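Long-range contacts in aspartate carbamoyltransferase (Leishmania major, PDB 7K46), which probably catalyses the transfer of a carbamoyl group from carbamoyl phosphate to L-aspartate, an early step of pyrimidine biosynthesis: residues F21-I26 / H185-R190; G161-L166 / D234-Y239; L179-A184 / L207-T212; R190-I195 / R217-Q222. All coordinates share one frame; numbering follows the deposited sequence.

Contact 1: residues F21-I26 / H185-R190; sequences FSRADI and HNFALR
Arg23, in the first turn of helix 23-41, meets Asn186 and Phe187 at the C-terminal end of helix 174-186, a junction between the carbamoyl-phosphate-binding and aspartate-binding domains of the transcarbamoylase fold. The guanidinium group does two things at once. Its NH1 donates to Asn186 O at 2.7 Å, lying in the carbonyl plane, while its flat face rests on the Phe187 ring, with Phe187 CE1 3.4 Å above the centre of the guanidinium plane and the two planes 24° apart. The arginine chain bends at chi2 (63°), and the guanidinium lies over the Phe187 ring. Salt bridges from NE to Asp27 and from NH2 to Asp160 hold the remaining nitrogens, so the rotation of the guanidinium is fixed on several sides. Ile26 completes the apolar side: its CG2 sits at the edge of the Phe187 ring, 4.0 Å from CZ, and Ile149 of helix 142-156 packs against both residues. The other branch of Ile26 ends in CD1, which lies 3.9 Å from Asn186 ND2. That amide nitrogen donates to Leu182 O one turn back in its own helix. Ser22, the N-cap, and Asp25 form the capping box that starts helix 23-41: Asp25 N donates to Ser22 OG at 3.0 Å, and Ser22 N returns a bond to Asp25 OD2 at 2.9 Å.

Contact 2: residues G161-L166 / D234-Y239; sequences GIAIAL and DCDVLY
Ala163 O receives two backbone donors at the start of the neighbouring strand, Asp236 N at 2.8 Å and Val237 N at 3.2 Å, and this forked bond marks where the two strands come into parallel register. From there the pairing is regular: Ala165 N donates to Val237 O, and Tyr239 N donates to Ala165 O at 2.8 Å. Just before the strand, Asp236 reaches across with its side chain, and OD2 takes Ala163 N at 2.9 Å through its anti lone pair in an almost straight bond (171°). With CG beside its own backbone N (chi1 -55°), the carboxylate is directed at that amide. Its OD1 forms a salt bridge with Lys280, so each carboxylate oxygen has a partner. Side chains alternate between the faces. Ile164 and Val237 lie side by side, CG1 to CB 3.8 Å, and share their face with Leu166, whose CD2 meets Tyr239 CB at 4.1 Å. On the other face Ala165 CB is met by Leu238 CD2 at 3.8 Å and by Cys235 SG at 3.9 Å. Further out, helix 174-186 packs on the Ile164 face through Leu183, Leu180 and Leu179, helix 142-156 covers Val237, and its Asp148 bonds the Tyr239 hydroxyl. Strands 163-167 and 237-240, first and fourth in a parallel sheet of order 3-2-1-4-5, thus adjoin as in the Rossmann-like core of the aspartate-binding domain.

Contact 3: residues L179-A184 / L207-T212; sequences LLKLLA and LEHVAT
In the Rossmann-like aspartate-binding domain, helices 174-186 and 204-217 flank the parallel sheet as neighbours, and here they run side by side in the same direction. The axes of segments 179-184 and 207-212 are 9.6 Å apart and 8° from parallel. No hydrogen bond joins these two segments; further along, His185 O accepts from Arg217 NH2 of the other helix. Val210 is the central residue. Its CG1 lies 3.9 Å from Lys181 CA, 4.0 Å from Lys181 CG and 4.4 Å from Leu180 CG, while its CB faces Ala184 CB at 4.2 Å. The small methyl of Ala184, one turn on from Leu180, lets the valine come close to the helix. With CG1 beside the backbone N of Val210 (chi1 -58°), this methyl faces helix 174-186. Toward the sheet, Leu180 continues inward to Val192 of strand 191-195 and Leu166 of strand 163-167, so the helix pair merges with the core. On the outer side the character changes. Lys181 stretches out beyond CG, passing at about a right angle to His209, and its aliphatic chain lies over one face of the imidazole. The chain runs on over the ring, with NZ above the ND1 side; Lys181 NZ stays 4.2 Å from His209 ND1, the two not in contact. The methylene hydrogens make a CH-pi contact, with Lys181 CD 3.9 Å from the centroid of the His209 ring and 24° off its normal.

Contact 4: residues R190-I195 / R217-Q222; sequences RKVYLI and RGIAIQ
Val192 and Ile221 pack side by side on the face of two parallel strands, 191-195 and 220-224, that helix 204-217 covers, while Lys191, Tyr193 and Gln222 form a more polar cluster on the other face. Four backbone bonds fix the pairing: Ala220 N to Arg190 O, Val192 N to Ala220 O, Gln222 N to Val192 O and Leu194 N to Gln222 O, the last two at 3.0 and 2.8 Å. The tight part lies under the helix. Ile221 sets its CD1 3.7 Å from Val192 CB and its CG2 3.7 Å from Leu194 CD1, one branch to each neighbour; Val214 covers the isoleucine and Leu207 the leucine. The opposite face is more polar, with Lys191 and Gln222 partly exposed and the Tyr193 side chain buried. There the extended Lys191 chain passes Ala220 CB and lays CG over one face of the Tyr193 ring, toward its rim. Its NZ donates to Gln222 OE1 at 2.8 Å, nearly in line with the amide C=O, and to Tyr193 OH at 3.0 Å, so one ammonium links Tyr193 of its own strand to Gln222 of the next. With CG of Gln222 opposite its backbone N (chi1 -170°), the amide runs alongside the tyrosine, the two planes 66° apart. Beyond the cluster, Asp234 bonds the Tyr193 hydroxyl. In the loops just before the strands, a water bridges Arg190 O and Gly218 O. Strand 191-195, helix 204-217 and strand 220-224 make the classical beta-alpha-beta unit of a Rossmann-like fold, with strand 220-224 outermost in the sheet of this chain.

Contacts 2, 3 and 4 build one aspartate-binding domain, and contact 1 joins it to the carbamoyl-phosphate-binding domain. Contacts 2 and 4, with centres about 9 Å apart, lie in one parallel sheet, where strands 163-167 and 191-195 are neighbours; along the chain contact 4 falls wholly between the two halves of contact 2. Contact 3 adds the flanking helices, its centre about 10 Å from that of contact 4. Helix 174-186 serves both contacts 1 and 3, whose centres are about 11 Å apart, and Arg190 belongs to contacts 1 and 4. The interdomain junction is thus continuous with the sheet and helices of the second domain.

Contact 1: residues F21-I26 / H185-R190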
loop_
_atom_site.group_PDB
_atom_site.type_symbol
_atom_site.label_atom_id
_atom_site.label_comp_id
_atom_site.label_asym_id
_atom_site.label_seq_id
_atom_site.Cartn_x
_atom_site.Cartn_y
_atom_site.Cartn_z
ATOM N N PHE A 21 -0.174 -31.470 2.002
ATOM C CA PHE A 21 1.136 -31.800 1.450
ATOM C C PHE A 21 1.638 -33.159 1.932
ATOM O O PHE A 21 1.423 -33.538 3.086
ATOM C CB PHE A 21 2.145 -30.724 1.831
ATOM C CG PHE A 21 1.781 -29.365 1.301
ATOM C CD1 PHE A 21 1.678 -29.148 -0.069
ATOM C CD2 PHE A 21 1.515 -28.318 2.165
ATOM C CE1 PHE A 21 1.334 -27.887 -0.575
ATOM C CE2 PHE A 21 1.175 -27.052 1.670
ATOM C CZ PHE A 21 1.085 -26.843 0.303
ATOM N N SER A 22 2.327 -33.877 1.044
ATOM C CA SER A 22 3.049 -35.082 1.427
ATOM C C SER A 22 4.398 -34.713 2.039
ATOM O O SER A 22 4.863 -33.579 1.927
ATOM C CB SER A 22 3.272 -35.981 0.217
ATOM O OG SER A 22 4.093 -35.315 -0.721
ATOM N N ARG A 23 5.046 -35.697 2.675
ATOM C CA ARG A 23 6.410 -35.472 3.150
ATOM C C ARG A 23 7.324 -35.083 1.989
ATOM O O ARG A 23 8.157 -34.178 2.124
ATOM C CB ARG A 23 6.933 -36.715 3.876
ATOM C CG ARG A 23 8.432 -36.707 4.156
ATOM C CD ARG A 23 8.854 -35.568 5.089
ATOM N NE ARG A 23 10.292 -35.597 5.348
ATOM C CZ ARG A 23 10.873 -36.285 6.322
ATOM N NH1 ARG A 23 10.165 -36.979 7.199
ATOM N NH2 ARG A 23 12.200 -36.286 6.415
ATOM N N ALA A 24 7.138 -35.718 0.824
ATOM C CA ALA A 24 7.929 -35.365 -0.355
ATOM C C ALA A 24 7.712 -33.913 -0.766
ATOM O O ALA A 24 8.675 -33.224 -1.130
ATOM C CB ALA A 24 7.607 -36.304 -1.521
ATOM N N ASP A 25 6.456 -33.434 -0.732
ATOM C CA ASP A 25 6.174 -32.021 -1.011
ATOM C C ASP A 25 6.925 -31.115 -0.043
ATOM O O ASP A 25 7.476 -30.077 -0.432
ATOM C CB ASP A 25 4.677 -31.707 -0.884
ATOM C CG ASP A 25 3.799 -32.380 -1.935
ATOM O OD1 ASP A 25 4.241 -32.629 -3.087
ATOM O OD2 ASP A 25 2.616 -32.622 -1.588
ATOM N N ILE A 26 6.896 -31.464 1.242
ATOM C CA ILE A 26 7.540 -30.640 2.260
ATOM C C ILE A 26 9.049 -30.622 2.054
ATOM O O ILE A 26 9.682 -29.554 2.100
ATOM C CB ILE A 26 7.155 -31.136 3.665
ATOM C CG1 ILE A 26 5.643 -30.952 3.888
ATOM C CG2 ILE A 26 7.968 -30.411 4.745
ATOM C CD1 ILE A 26 5.119 -31.626 5.148
ATOM N N HIS A 185 2.569 -36.704 11.671
ATOM C CA HIS A 185 2.203 -37.426 10.461
ATOM C C HIS A 185 3.381 -37.605 9.520
ATOM O O HIS A 185 3.441 -38.610 8.800
ATOM C CB HIS A 185 1.079 -36.699 9.715
ATOM C CG HIS A 185 0.492 -37.501 8.596
ATOM N ND1 HIS A 185 -0.158 -38.700 8.804
ATOM C CD2 HIS A 185 0.470 -37.287 7.259
ATOM C CE1 HIS A 185 -0.563 -39.185 7.643
ATOM N NE2 HIS A 185 -0.196 -38.346 6.690
ATOM N N ASN A 186 4.319 -36.655 9.501
ATOM C CA ASN A 186 5.304 -36.593 8.431
ATOM C C ASN A 186 6.740 -36.857 8.862
ATOM O O ASN A 186 7.593 -37.048 7.988
ATOM C CB ASN A 186 5.250 -35.223 7.741
ATOM C CG ASN A 186 3.983 -35.028 6.934
ATOM O OD1 ASN A 186 3.778 -35.696 5.918
ATOM N ND2 ASN A 186 3.127 -34.098 7.376
ATOM N N PHE A 187 7.037 -36.883 10.158
ATOM C CA PHE A 187 8.418 -36.949 10.602
ATOM C C PHE A 187 8.592 -37.979 11.708
ATOM O O PHE A 187 7.705 -38.187 12.544
ATOM C CB PHE A 187 8.906 -35.582 11.078
ATOM C CG PHE A 187 8.935 -34.547 9.988
ATOM C CD1 PHE A 187 10.063 -34.386 9.199
ATOM C CD2 PHE A 187 7.831 -33.745 9.745
ATOM C CE1 PHE A 187 10.093 -33.436 8.181
ATOM C CE2 PHE A 187 7.857 -32.790 8.736
ATOM C CZ PHE A 187 8.989 -32.643 7.951
ATOM N N ALA A 188 9.765 -38.610 11.705
ATOM C CA ALA A 188 10.117 -39.626 12.698
ATOM C C ALA A 188 10.624 -38.948 13.974
ATOM O O ALA A 188 11.799 -39.027 14.344
ATOM C CB ALA A 188 11.154 -40.581 12.123
ATOM N N LEU A 189 9.703 -38.261 14.650
ATOM C CA LEU A 189 10.040 -37.590 15.896
ATOM C C LEU A 189 10.481 -38.601 16.945
ATOM O O LEU A 189 10.013 -39.737 16.973
ATOM C CB LEU A 189 8.838 -36.816 16.426
ATOM C CG LEU A 189 8.166 -35.843 15.452
ATOM C CD1 LEU A 189 6.990 -35.199 16.171
ATOM C CD2 LEU A 189 9.160 -34.806 14.979
ATOM N N ARG A 190 11.388 -38.172 17.822
ATOM C CA ARG A 190 11.688 -38.983 18.996
ATOM C C ARG A 190 10.662 -38.743 20.098
ATOM O O ARG A 190 10.119 -39.694 20.669
ATOM C CB ARG A 190 13.101 -38.691 19.506
ATOM C CG ARG A 190 13.431 -39.406 20.821
ATOM C CD ARG A 190 14.925 -39.421 21.118
ATOM N NE ARG A 190 15.470 -38.078 21.305
ATOM C CZ ARG A 190 15.385 -37.386 22.433
ATOM N NH1 ARG A 190 14.731 -37.855 23.481
ATOM N NH2 ARG A 190 15.963 -36.187 22.508
HETATM O O HOH W 1 1.112 -32.768 5.401
HETATM O O HOH W 2 1.674 -35.988 4.465
#

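Contact 2: residues G161-L166 / D234-Y239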
loop_
_atom_site.group_PDB
_atom_site.type_symbol
_atom_site.label_atom_id
_atom_site.label_comp_id
_atom_site.label_asym_id
_atom_site.label_seq_id
_atom_site.Cartn_x
_atom_site.Cartn_y
_atom_site.Cartn_z
ATOM N N GLY A 161 13.906 -37.296 14.141
ATOM C CA GLY A 161 14.736 -37.598 15.284
ATOM C C GLY A 161 14.652 -36.633 16.453
ATOM O O GLY A 161 15.242 -36.918 17.502
ATOM N N ILE A 162 13.927 -35.514 16.332
ATOM C CA ILE A 162 14.014 -34.470 17.353
ATOM C C ILE A 162 13.101 -34.781 18.531
ATOM O O ILE A 162 12.080 -35.471 18.412
ATOM C CB ILE A 162 13.683 -33.073 16.786
ATOM C CG1 ILE A 162 12.211 -32.983 16.364
ATOM C CG2 ILE A 162 14.645 -32.678 15.666
ATOM C CD1 ILE A 162 11.769 -31.549 15.998
ATOM N N ALA A 163 13.471 -34.224 19.678
ATOM C CA ALA A 163 12.562 -34.006 20.795
ATOM C C ALA A 163 12.194 -32.530 20.826
ATOM O O ALA A 163 13.078 -31.666 20.820
ATOM C CB ALA A 163 13.198 -34.415 22.125
ATOM N N ILE A 164 10.900 -32.242 20.873
ATOM C CA ILE A 164 10.398 -30.874 20.806
ATOM C C ILE A 164 9.400 -30.667 21.933
ATOM O O ILE A 164 8.586 -31.551 22.218
ATOM C CB ILE A 164 9.756 -30.568 19.434
ATOM C CG1 ILE A 164 9.141 -29.160 19.411
ATOM C CG2 ILE A 164 8.714 -31.621 19.069
ATOM C CD1 ILE A 164 8.722 -28.704 18.017
ATOM N N ALA A 165 9.475 -29.510 22.587
ATOM C CA ALA A 165 8.496 -29.118 23.593
ATOM C C ALA A 165 7.585 -28.059 22.997
ATOM O O ALA A 165 8.066 -27.061 22.450
ATOM C CB ALA A 165 9.172 -28.580 24.857
ATOM N N LEU A 166 6.276 -28.299 23.057
ATOM C CA LEU A 166 5.271 -27.307 22.687
ATOM C C LEU A 166 4.768 -26.709 23.993
ATOM O O LEU A 166 4.297 -27.439 24.871
ATOM C CB LEU A 166 4.130 -27.935 21.876
ATOM C CG LEU A 166 4.566 -28.763 20.664
ATOM C CD1 LEU A 166 3.391 -29.506 20.039
ATOM C CD2 LEU A 166 5.289 -27.910 19.597
ATOM N N ASP A 234 16.742 -32.435 27.502
ATOM C CA ASP A 234 16.415 -33.473 26.536
ATOM C C ASP A 234 15.931 -32.920 25.197
ATOM O O ASP A 234 15.887 -33.668 24.212
ATOM C CB ASP A 234 15.348 -34.406 27.125
ATOM C CG ASP A 234 15.178 -35.692 26.321
ATOM O OD1 ASP A 234 16.203 -36.314 25.965
ATOM O OD2 ASP A 234 14.020 -36.089 26.066
ATOM N N CYS A 235 15.602 -31.636 25.120
ATOM C CA CYS A 235 14.928 -31.098 23.943
ATOM C C CYS A 235 15.903 -30.541 22.912
ATOM O O CYS A 235 16.888 -29.876 23.246
ATOM C CB CYS A 235 13.935 -30.006 24.344
ATOM S SG CYS A 235 12.419 -30.668 25.075
ATOM N N ASP A 236 15.600 -30.811 21.647
ATOM C CA ASP A 236 16.255 -30.166 20.520
ATOM C C ASP A 236 15.563 -28.877 20.109
ATOM O O ASP A 236 16.204 -27.999 19.516
ATOM C CB ASP A 236 16.298 -31.136 19.345
ATOM C CG ASP A 236 16.952 -32.445 19.725
ATOM O OD1 ASP A 236 18.145 -32.416 20.104
ATOM O OD2 ASP A 236 16.261 -33.489 19.690
ATOM N N VAL A 237 14.275 -28.748 20.417
ATOM C CA VAL A 237 13.489 -27.551 20.118
ATOM C C VAL A 237 12.620 -27.236 21.330
ATOM O O VAL A 237 11.892 -28.107 21.820
ATOM C CB VAL A 237 12.603 -27.740 18.868
ATOM C CG1 VAL A 237 11.750 -26.477 18.606
ATOM C CG2 VAL A 237 13.460 -28.076 17.651
ATOM N N LEU A 238 12.705 -25.997 21.817
ATOM C CA LEU A 238 11.718 -25.433 22.735
ATOM C C LEU A 238 10.866 -24.464 21.927
ATOM O O LEU A 238 11.352 -23.407 21.518
ATOM C CB LEU A 238 12.386 -24.707 23.898
ATOM C CG LEU A 238 13.292 -25.538 24.799
ATOM C CD1 LEU A 238 13.892 -24.657 25.902
ATOM C CD2 LEU A 238 12.485 -26.707 25.390
ATOM N N TYR A 239 9.604 -24.819 21.699
ATOM C CA TYR A 239 8.694 -24.021 20.872
ATOM C C TYR A 239 7.698 -23.356 21.815
ATOM O O TYR A 239 6.781 -24.005 22.325
ATOM C CB TYR A 239 8.012 -24.892 19.812
ATOM C CG TYR A 239 7.179 -24.142 18.774
ATOM C CD1 TYR A 239 5.878 -23.738 19.057
ATOM C CD2 TYR A 239 7.686 -23.872 17.511
ATOM C CE1 TYR A 239 5.108 -23.064 18.115
ATOM C CE2 TYR A 239 6.925 -23.185 16.558
ATOM C CZ TYR A 239 5.641 -22.792 16.864
ATOM O OH TYR A 239 4.889 -22.136 15.929
#

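Contact 3: residues L179-A184 / L207-T212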
loop_
_atom_site.group_PDB
_atom_site.type_symbol
_atom_site.label_atom_id
_atom_site.label_comp_id
_atom_site.label_asym_id
_atom_site.label_seq_id
_atom_site.Cartn_x
_atom_site.Cartn_y
_atom_site.Cartn_z
ATOM N N LEU A 179 0.165 -27.911 14.091
ATOM C CA LEU A 179 1.599 -28.168 13.998
ATOM C C LEU A 179 1.939 -29.560 14.517
ATOM O O LEU A 179 2.706 -30.298 13.886
ATOM C CB LEU A 179 2.387 -27.097 14.761
ATOM C CG LEU A 179 3.917 -27.275 14.723
ATOM C CD1 LEU A 179 4.465 -27.136 13.301
ATOM C CD2 LEU A 179 4.618 -26.326 15.675
ATOM N N LEU A 180 1.361 -29.945 15.654
ATOM C CA LEU A 180 1.602 -31.284 16.185
ATOM C C LEU A 180 1.124 -32.358 15.209
ATOM O O LEU A 180 1.839 -33.334 14.941
ATOM C CB LEU A 180 0.916 -31.438 17.540
ATOM C CG LEU A 180 0.964 -32.848 18.124
ATOM C CD1 LEU A 180 2.414 -33.279 18.315
ATOM C CD2 LEU A 180 0.187 -32.921 19.443
ATOM N N LYS A 181 -0.088 -32.200 14.669
ATOM C CA LYS A 181 -0.597 -33.189 13.717
ATOM C C LYS A 181 0.338 -33.321 12.522
ATOM O O LYS A 181 0.651 -34.435 12.084
ATOM C CB LYS A 181 -1.995 -32.807 13.237
ATOM C CG LYS A 181 -3.092 -32.868 14.285
ATOM C CD LYS A 181 -4.374 -32.340 13.658
ATOM C CE LYS A 181 -5.482 -32.196 14.663
ATOM N NZ LYS A 181 -6.720 -31.724 13.981
ATOM N N LEU A 182 0.807 -32.188 11.994
ATOM C CA LEU A 182 1.678 -32.212 10.824
ATOM C C LEU A 182 3.007 -32.889 11.138
ATOM O O LEU A 182 3.506 -33.694 10.340
ATOM C CB LEU A 182 1.904 -30.784 10.328
ATOM C CG LEU A 182 2.613 -30.662 8.986
ATOM C CD1 LEU A 182 1.690 -31.169 7.899
ATOM C CD2 LEU A 182 3.013 -29.221 8.728
ATOM N N LEU A 183 3.597 -32.568 12.291
ATOM C CA LEU A 183 4.891 -33.144 12.649
ATOM C C LEU A 183 4.777 -34.655 12.845
ATOM O O LEU A 183 5.598 -35.424 12.331
ATOM C CB LEU A 183 5.434 -32.473 13.915
ATOM C CG LEU A 183 5.921 -31.021 13.806
ATOM C CD1 LEU A 183 6.317 -30.431 15.161
ATOM C CD2 LEU A 183 7.093 -30.943 12.840
ATOM N N ALA A 184 3.755 -35.096 13.590
ATOM C CA ALA A 184 3.598 -36.519 13.880
ATOM C C ALA A 184 3.262 -37.318 12.628
ATOM O O ALA A 184 3.614 -38.496 12.534
ATOM C CB ALA A 184 2.512 -36.729 14.936
ATOM N N LEU A 207 -4.874 -35.686 20.692
ATOM C CA LEU A 207 -4.085 -36.889 20.950
ATOM C C LEU A 207 -4.694 -38.108 20.264
ATOM O O LEU A 207 -3.969 -38.970 19.752
ATOM C CB LEU A 207 -3.957 -37.122 22.458
ATOM C CG LEU A 207 -3.216 -36.028 23.235
ATOM C CD1 LEU A 207 -3.115 -36.367 24.733
ATOM C CD2 LEU A 207 -1.836 -35.764 22.627
ATOM N N GLU A 208 -6.026 -38.200 20.239
ATOM C CA GLU A 208 -6.658 -39.285 19.500
ATOM C C GLU A 208 -6.362 -39.163 18.014
ATOM O O GLU A 208 -6.147 -40.168 17.332
ATOM C CB GLU A 208 -8.166 -39.296 19.755
ATOM N N HIS A 209 -6.315 -37.930 17.500
ATOM C CA HIS A 209 -6.072 -37.737 16.073
ATOM C C HIS A 209 -4.695 -38.246 15.662
ATOM O O HIS A 209 -4.545 -38.860 14.600
ATOM C CB HIS A 209 -6.217 -36.262 15.701
ATOM C CG HIS A 209 -6.059 -36.002 14.232
ATOM N ND1 HIS A 209 -7.133 -35.844 13.383
ATOM C CD2 HIS A 209 -4.949 -35.904 13.460
ATOM C CE1 HIS A 209 -6.692 -35.641 12.153
ATOM N NE2 HIS A 209 -5.370 -35.676 12.172
ATOM N N VAL A 210 -3.670 -37.996 16.484
ATOM C CA VAL A 210 -2.311 -38.382 16.112
ATOM C C VAL A 210 -1.964 -39.806 16.530
ATOM O O VAL A 210 -0.859 -40.274 16.221
ATOM C CB VAL A 210 -1.271 -37.403 16.701
ATOM C CG1 VAL A 210 -1.548 -35.980 16.219
ATOM C CG2 VAL A 210 -1.252 -37.475 18.226
ATOM N N ALA A 211 -2.883 -40.524 17.188
ATOM C CA ALA A 211 -2.542 -41.812 17.798
ATOM C C ALA A 211 -2.046 -42.828 16.767
ATOM O O ALA A 211 -1.051 -43.526 17.008
ATOM C CB ALA A 211 -3.747 -42.359 18.568
ATOM N N THR A 212 -2.725 -42.937 15.619
ATOM C CA THR A 212 -2.274 -43.852 14.571
ATOM C C THR A 212 -0.823 -43.574 14.188
ATOM O O THR A 212 -0.003 -44.498 14.092
ATOM C CB THR A 212 -3.182 -43.743 13.337
ATOM O OG1 THR A 212 -4.477 -44.285 13.629
ATOM C CG2 THR A 212 -2.583 -44.510 12.160
#

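Contact 4: residues R190-I195 / R217-Q222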
loop_
_atom_site.group_PDB
_atom_site.type_symbol
_atom_site.label_atom_id
_atom_site.label_comp_id
_atom_site.label_asym_id
_atom_site.label_seq_id
_atom_site.Cartn_x
_atom_site.Cartn_y
_atom_site.Cartn_z
ATOM N N ARG A 190 11.388 -38.172 17.822
ATOM C CA ARG A 190 11.688 -38.983 18.996
ATOM C C ARG A 190 10.662 -38.743 20.098
ATOM O O ARG A 190 10.119 -39.694 20.669
ATOM C CB ARG A 190 13.101 -38.691 19.506
ATOM C CG ARG A 190 13.431 -39.406 20.821
ATOM C CD ARG A 190 14.925 -39.421 21.118
ATOM N NE ARG A 190 15.470 -38.078 21.305
ATOM C CZ ARG A 190 15.385 -37.386 22.433
ATOM N NH1 ARG A 190 14.731 -37.855 23.481
ATOM N NH2 ARG A 190 15.963 -36.187 22.508
ATOM N N LYS A 191 10.357 -37.480 20.395
ATOM C CA LYS A 191 9.542 -37.203 21.567
ATOM C C LYS A 191 8.919 -35.825 21.444
ATOM O O LYS A 191 9.559 -34.897 20.944
ATOM C CB LYS A 191 10.392 -37.293 22.840
ATOM C CG LYS A 191 9.614 -37.183 24.143
ATOM C CD LYS A 191 10.498 -37.655 25.293
ATOM C CE LYS A 191 9.701 -37.875 26.564
ATOM N NZ LYS A 191 10.600 -38.241 27.711
ATOM N N VAL A 192 7.675 -35.699 21.908
ATOM C CA VAL A 192 7.001 -34.404 22.025
ATOM C C VAL A 192 6.651 -34.192 23.492
ATOM O O VAL A 192 5.910 -34.992 24.085
ATOM C CB VAL A 192 5.730 -34.314 21.161
ATOM C CG1 VAL A 192 5.020 -32.970 21.399
ATOM C CG2 VAL A 192 6.041 -34.508 19.672
ATOM N N TYR A 193 7.175 -33.118 24.071
ATOM C CA TYR A 193 6.754 -32.665 25.392
ATOM C C TYR A 193 5.630 -31.654 25.214
ATOM O O TYR A 193 5.763 -30.716 24.423
ATOM C CB TYR A 193 7.918 -32.022 26.154
ATOM C CG TYR A 193 9.026 -32.973 26.538
ATOM C CD1 TYR A 193 8.952 -33.713 27.717
ATOM C CD2 TYR A 193 10.151 -33.133 25.734
ATOM C CE1 TYR A 193 9.958 -34.593 28.086
ATOM C CE2 TYR A 193 11.178 -34.016 26.100
ATOM C CZ TYR A 193 11.070 -34.743 27.278
ATOM O OH TYR A 193 12.074 -35.618 27.652
ATOM N N LEU A 194 4.529 -31.848 25.946
ATOM C CA LEU A 194 3.380 -30.938 25.927
ATOM C C LEU A 194 3.344 -30.218 27.274
ATOM O O LEU A 194 2.900 -30.790 28.274
ATOM C CB LEU A 194 2.086 -31.705 25.671
ATOM C CG LEU A 194 2.033 -32.511 24.368
ATOM C CD1 LEU A 194 0.782 -33.397 24.334
ATOM C CD2 LEU A 194 2.071 -31.568 23.173
ATOM N N ILE A 195 3.812 -28.967 27.297
ATOM C CA ILE A 195 4.008 -28.204 28.530
ATOM C C ILE A 195 2.922 -27.140 28.602
ATOM O O ILE A 195 2.928 -26.186 27.815
ATOM C CB ILE A 195 5.398 -27.550 28.587
ATOM C CG1 ILE A 195 6.512 -28.556 28.250
ATOM C CG2 ILE A 195 5.609 -26.871 29.944
ATOM C CD1 ILE A 195 6.628 -29.712 29.240
ATOM N N ARG A 217 5.009 -44.769 14.290
ATOM C CA ARG A 217 6.341 -44.182 14.322
ATOM C C ARG A 217 7.053 -44.350 15.660
ATOM O O ARG A 217 8.261 -44.101 15.732
ATOM C CB ARG A 217 6.266 -42.687 13.971
ATOM C CG ARG A 217 5.862 -42.411 12.513
ATOM C CD ARG A 217 5.798 -40.898 12.241
ATOM N NE ARG A 217 5.455 -40.590 10.857
ATOM C CZ ARG A 217 6.327 -40.608 9.858
ATOM N NH1 ARG A 217 7.573 -41.016 10.037
ATOM N NH2 ARG A 217 5.939 -40.204 8.648
ATOM N N GLY A 218 6.353 -44.769 16.712
ATOM C CA GLY A 218 7.001 -44.918 18.007
ATOM C C GLY A 218 7.384 -43.611 18.668
ATOM O O GLY A 218 8.394 -43.556 19.376
ATOM N N ILE A 219 6.601 -42.556 18.463
ATOM C CA ILE A 219 6.878 -41.247 19.053
ATOM C C ILE A 219 6.411 -41.237 20.503
ATOM O O ILE A 219 5.269 -41.613 20.800
ATOM C CB ILE A 219 6.179 -40.134 18.253
ATOM C CG1 ILE A 219 6.625 -40.168 16.784
ATOM C CG2 ILE A 219 6.420 -38.738 18.909
ATOM C CD1 ILE A 219 5.788 -39.275 15.867
ATOM N N ALA A 220 7.288 -40.800 21.410
ATOM C CA ALA A 220 6.903 -40.584 22.798
ATOM C C ALA A 220 6.164 -39.256 22.948
ATOM O O ALA A 220 6.575 -38.227 22.393
ATOM C CB ALA A 220 8.135 -40.594 23.704
ATOM N N ILE A 221 5.066 -39.282 23.699
ATOM C CA ILE A 221 4.312 -38.082 24.057
ATOM C C ILE A 221 4.313 -37.966 25.575
ATOM O O ILE A 221 3.967 -38.930 26.269
ATOM C CB ILE A 221 2.868 -38.136 23.528
ATOM C CG1 ILE A 221 2.843 -38.343 22.002
ATOM C CG2 ILE A 221 2.082 -36.884 23.962
ATOM C CD1 ILE A 221 3.336 -37.170 21.190
ATOM N N GLN A 222 4.684 -36.792 26.092
ATOM C CA GLN A 222 4.765 -36.580 27.539
ATOM C C GLN A 222 4.128 -35.246 27.902
ATOM O O GLN A 222 4.533 -34.204 27.377
ATOM C CB GLN A 222 6.215 -36.618 28.026
ATOM C CG GLN A 222 6.328 -36.639 29.569
ATOM C CD GLN A 222 7.759 -36.741 30.048
ATOM O OE1 GLN A 222 8.577 -37.433 29.444
ATOM N NE2 GLN A 222 8.074 -36.041 31.137
HETATM O O HOH W 3 10.508 -42.305 20.745
#